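Local coordinates for DUF2019 domain-containing protein (Rhodopseudomonas palustris, PDB 2I9C) that is of unknown function but folds as a small all-helical domain of a family grouped with the tetratricopeptide-like helical repeat proteins, at residues Val21-Asp26 with Phe66-Met71. Numbering follows the deposited sequence. Where two conformers were deposited one is given.
Sequences VTVEQD and FEYPNM
Val23 on helix 11-30 lies nearest Asn70 along the two backbones, their CA atoms 6.6 Å apart, where an inverse gamma turn centred on Pro69 brings the loop to the start of helix 71-79; the turn is closed by Asn70 N bonding to Tyr68 O. The apolar half of the contact is a single methyl: Val23 CG2 lies 3.5 Å from Tyr68 CE2 and also touches Tyr68 OH, meeting the phenol end of the ring obliquely. That methyl packs against the Asn70 amide as well, 4.0 Å from ND2. The polar part lies between Asn70 and Asp26. With CG anti to the backbone N (chi1 -178°), the Asn70 side chain extends toward the helix and runs alongside that of Asp26 in the opposite sense, amide and carboxylate planes almost perpendicular at 89°. Asn70 ND2 gives Asp26 OD2 a weak, bent hydrogen bond of 3.1 Å (129° at the hydrogen). The same carboxylate oxygen accepts from a water at 3.0 Å, which in turn takes the N-H of Met71, a selenomethionine here, so OD2 is joined both to the N-cap side chain and to the first turn of the next helix. Asn70 OD1 accepts from Val73 N, so Asn70 is the N-cap of helix 71-79. Val73 also touches Val23 and Tyr68, while Gln72 packs on Thr22 and Asp26; this surface contact thus seats the N-terminal end of helix 71-79 against helix 11-30, with helix 34-53 packed on Thr22, Glu24 and Gln25.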
loop_
_atom_site.group_PDB
_atom_site.type_symbol
_atom_site.label_atom_id
_atom_site.label_comp_id
_atom_site.label_asym_id
_atom_site.label_seq_id
_atom_site.Cartn_x
_atom_site.Cartn_y
_atom_site.Cartn_z
ATOM N N VAL A 21 -5.389 -6.788 6.021
ATOM C CA VAL A 21 -4.607 -6.093 7.063
ATOM C C VAL A 21 -4.621 -4.559 6.923
ATOM O O VAL A 21 -4.526 -3.837 7.902
ATOM C CB VAL A 21 -3.123 -6.659 7.256
ATOM C CG1 VAL A 21 -3.121 -8.123 7.333
ATOM C CG2 VAL A 21 -2.232 -6.219 6.148
ATOM N N THR A 22 -4.738 -4.063 5.707
ATOM C CA THR A 22 -4.793 -2.643 5.470
ATOM C C THR A 22 -6.192 -2.036 5.760
ATOM O O THR A 22 -6.308 -0.887 6.230
ATOM C CB THR A 22 -4.251 -2.418 4.072
ATOM O OG1 THR A 22 -3.004 -3.137 3.990
ATOM C CG2 THR A 22 -4.010 -0.961 3.793
ATOM N N VAL A 23 -7.253 -2.814 5.522
ATOM C CA VAL A 23 -8.594 -2.443 6.066
ATOM C C VAL A 23 -8.501 -2.319 7.597
ATOM O O VAL A 23 -8.967 -1.357 8.200
ATOM C CB VAL A 23 -9.647 -3.511 5.675
ATOM C CG1 VAL A 23 -10.893 -3.444 6.568
ATOM C CG2 VAL A 23 -10.046 -3.322 4.188
ATOM N N GLU A 24 -7.902 -3.317 8.240
ATOM C CA GLU A 24 -7.735 -3.258 9.673
ATOM C C GLU A 24 -6.822 -2.117 10.130
ATOM O O GLU A 24 -7.054 -1.570 11.198
ATOM C CB GLU A 24 -7.283 -4.602 10.220
ATOM C CG GLU A 24 -8.392 -5.674 10.085
ATOM C CD GLU A 24 -7.954 -7.053 10.603
ATOM O OE1 GLU A 24 -7.109 -7.108 11.536
ATOM O OE2 GLU A 24 -8.460 -8.079 10.062
ATOM N N GLN A 25 -5.819 -1.738 9.332
ATOM C CA GLN A 25 -5.071 -0.469 9.573
ATOM C C GLN A 25 -5.994 0.735 9.654
ATOM O O GLN A 25 -5.957 1.508 10.622
ATOM C CB GLN A 25 -3.998 -0.201 8.510
ATOM C CG GLN A 25 -2.732 -1.102 8.618
ATOM C CD GLN A 25 -1.860 -0.920 7.401
ATOM O OE1 GLN A 25 -1.910 0.117 6.771
ATOM N NE2 GLN A 25 -1.109 -1.937 7.025
ATOM N N ASP A 26 -6.854 0.867 8.662
ATOM C CA ASP A 26 -7.826 1.933 8.619
ATOM C C ASP A 26 -8.677 1.895 9.887
ATOM O O ASP A 26 -8.815 2.908 10.552
ATOM C CB ASP A 26 -8.728 1.778 7.381
ATOM C CG ASP A 26 -9.504 3.030 7.077
ATOM O OD1 ASP A 26 -8.903 4.128 7.196
ATOM O OD2 ASP A 26 -10.708 2.926 6.699
ATOM N N PHE A 66 -6.542 -1.140 -6.447
ATOM C CA PHE A 66 -6.792 0.313 -6.639
ATOM C C PHE A 66 -8.291 0.629 -6.621
ATOM O O PHE A 66 -8.647 1.785 -6.385
ATOM C CB PHE A 66 -6.229 0.798 -7.975
ATOM C CG PHE A 66 -4.714 1.035 -7.990
ATOM C CD1 PHE A 66 -3.883 0.544 -6.987
ATOM C CD2 PHE A 66 -4.120 1.704 -9.084
ATOM C CE1 PHE A 66 -2.512 0.715 -7.069
ATOM C CE2 PHE A 66 -2.716 1.929 -9.138
ATOM C CZ PHE A 66 -1.915 1.436 -8.140
ATOM N N GLU A 67 -9.149 -0.349 -6.953
ATOM C CA GLU A 67 -10.612 -0.170 -6.875
ATOM C C GLU A 67 -11.212 -0.696 -5.547
ATOM O O GLU A 67 -12.400 -0.564 -5.303
ATOM C CB GLU A 67 -11.331 -0.778 -8.091
ATOM C CG GLU A 67 -10.857 -0.178 -9.396
ATOM C CD GLU A 67 -11.569 -0.769 -10.579
ATOM O OE1 GLU A 67 -12.520 -1.522 -10.353
ATOM O OE2 GLU A 67 -11.168 -0.500 -11.722
ATOM N N TYR A 68 -10.370 -1.242 -4.680
ATOM C CA TYR A 68 -10.829 -1.775 -3.371
ATOM C C TYR A 68 -11.577 -0.652 -2.570
ATOM O O TYR A 68 -11.063 0.442 -2.475
ATOM C CB TYR A 68 -9.636 -2.365 -2.564
ATOM C CG TYR A 68 -10.118 -3.179 -1.386
ATOM C CD1 TYR A 68 -10.253 -4.578 -1.493
ATOM C CD2 TYR A 68 -10.565 -2.549 -0.213
ATOM C CE1 TYR A 68 -10.783 -5.334 -0.465
ATOM C CE2 TYR A 68 -11.127 -3.299 0.833
ATOM C CZ TYR A 68 -11.195 -4.683 0.700
ATOM O OH TYR A 68 -11.689 -5.409 1.708
ATOM N N PRO A 69 -12.792 -0.939 -2.012
ATOM C CA PRO A 69 -13.555 0.109 -1.316
ATOM C C PRO A 69 -13.001 0.426 0.096
ATOM O O PRO A 69 -13.681 0.226 1.124
ATOM C CB PRO A 69 -14.976 -0.487 -1.257
ATOM C CG PRO A 69 -14.736 -1.980 -1.100
ATOM C CD PRO A 69 -13.538 -2.235 -2.040
ATOM N N ASN A 70 -11.770 0.919 0.160
ATOM C CA ASN A 70 -11.198 1.365 1.412
ATOM C C ASN A 70 -10.015 2.254 1.040
ATOM O O ASN A 70 -9.202 1.882 0.201
ATOM C CB ASN A 70 -10.774 0.202 2.324
ATOM C CG ASN A 70 -10.224 0.689 3.659
ATOM O OD1 ASN A 70 -9.097 1.176 3.729
ATOM N ND2 ASN A 70 -10.992 0.506 4.738
HETATM N N MSE A 71 -9.955 3.441 1.603
HETATM C CA MSE A 71 -8.980 4.434 1.113
HETATM C C MSE A 71 -7.578 4.087 1.592
HETATM O O MSE A 71 -6.574 4.369 0.896
HETATM C CB MSE A 71 -9.346 5.848 1.588
HETATM C CG MSE A 71 -8.615 6.970 0.808
HETATM SE SE MSE A 71 -9.143 6.874 -1.166
HETATM C CE MSE A 71 -10.928 7.729 -1.139
HETATM O O HOH W 1 -11.559 3.958 3.994
#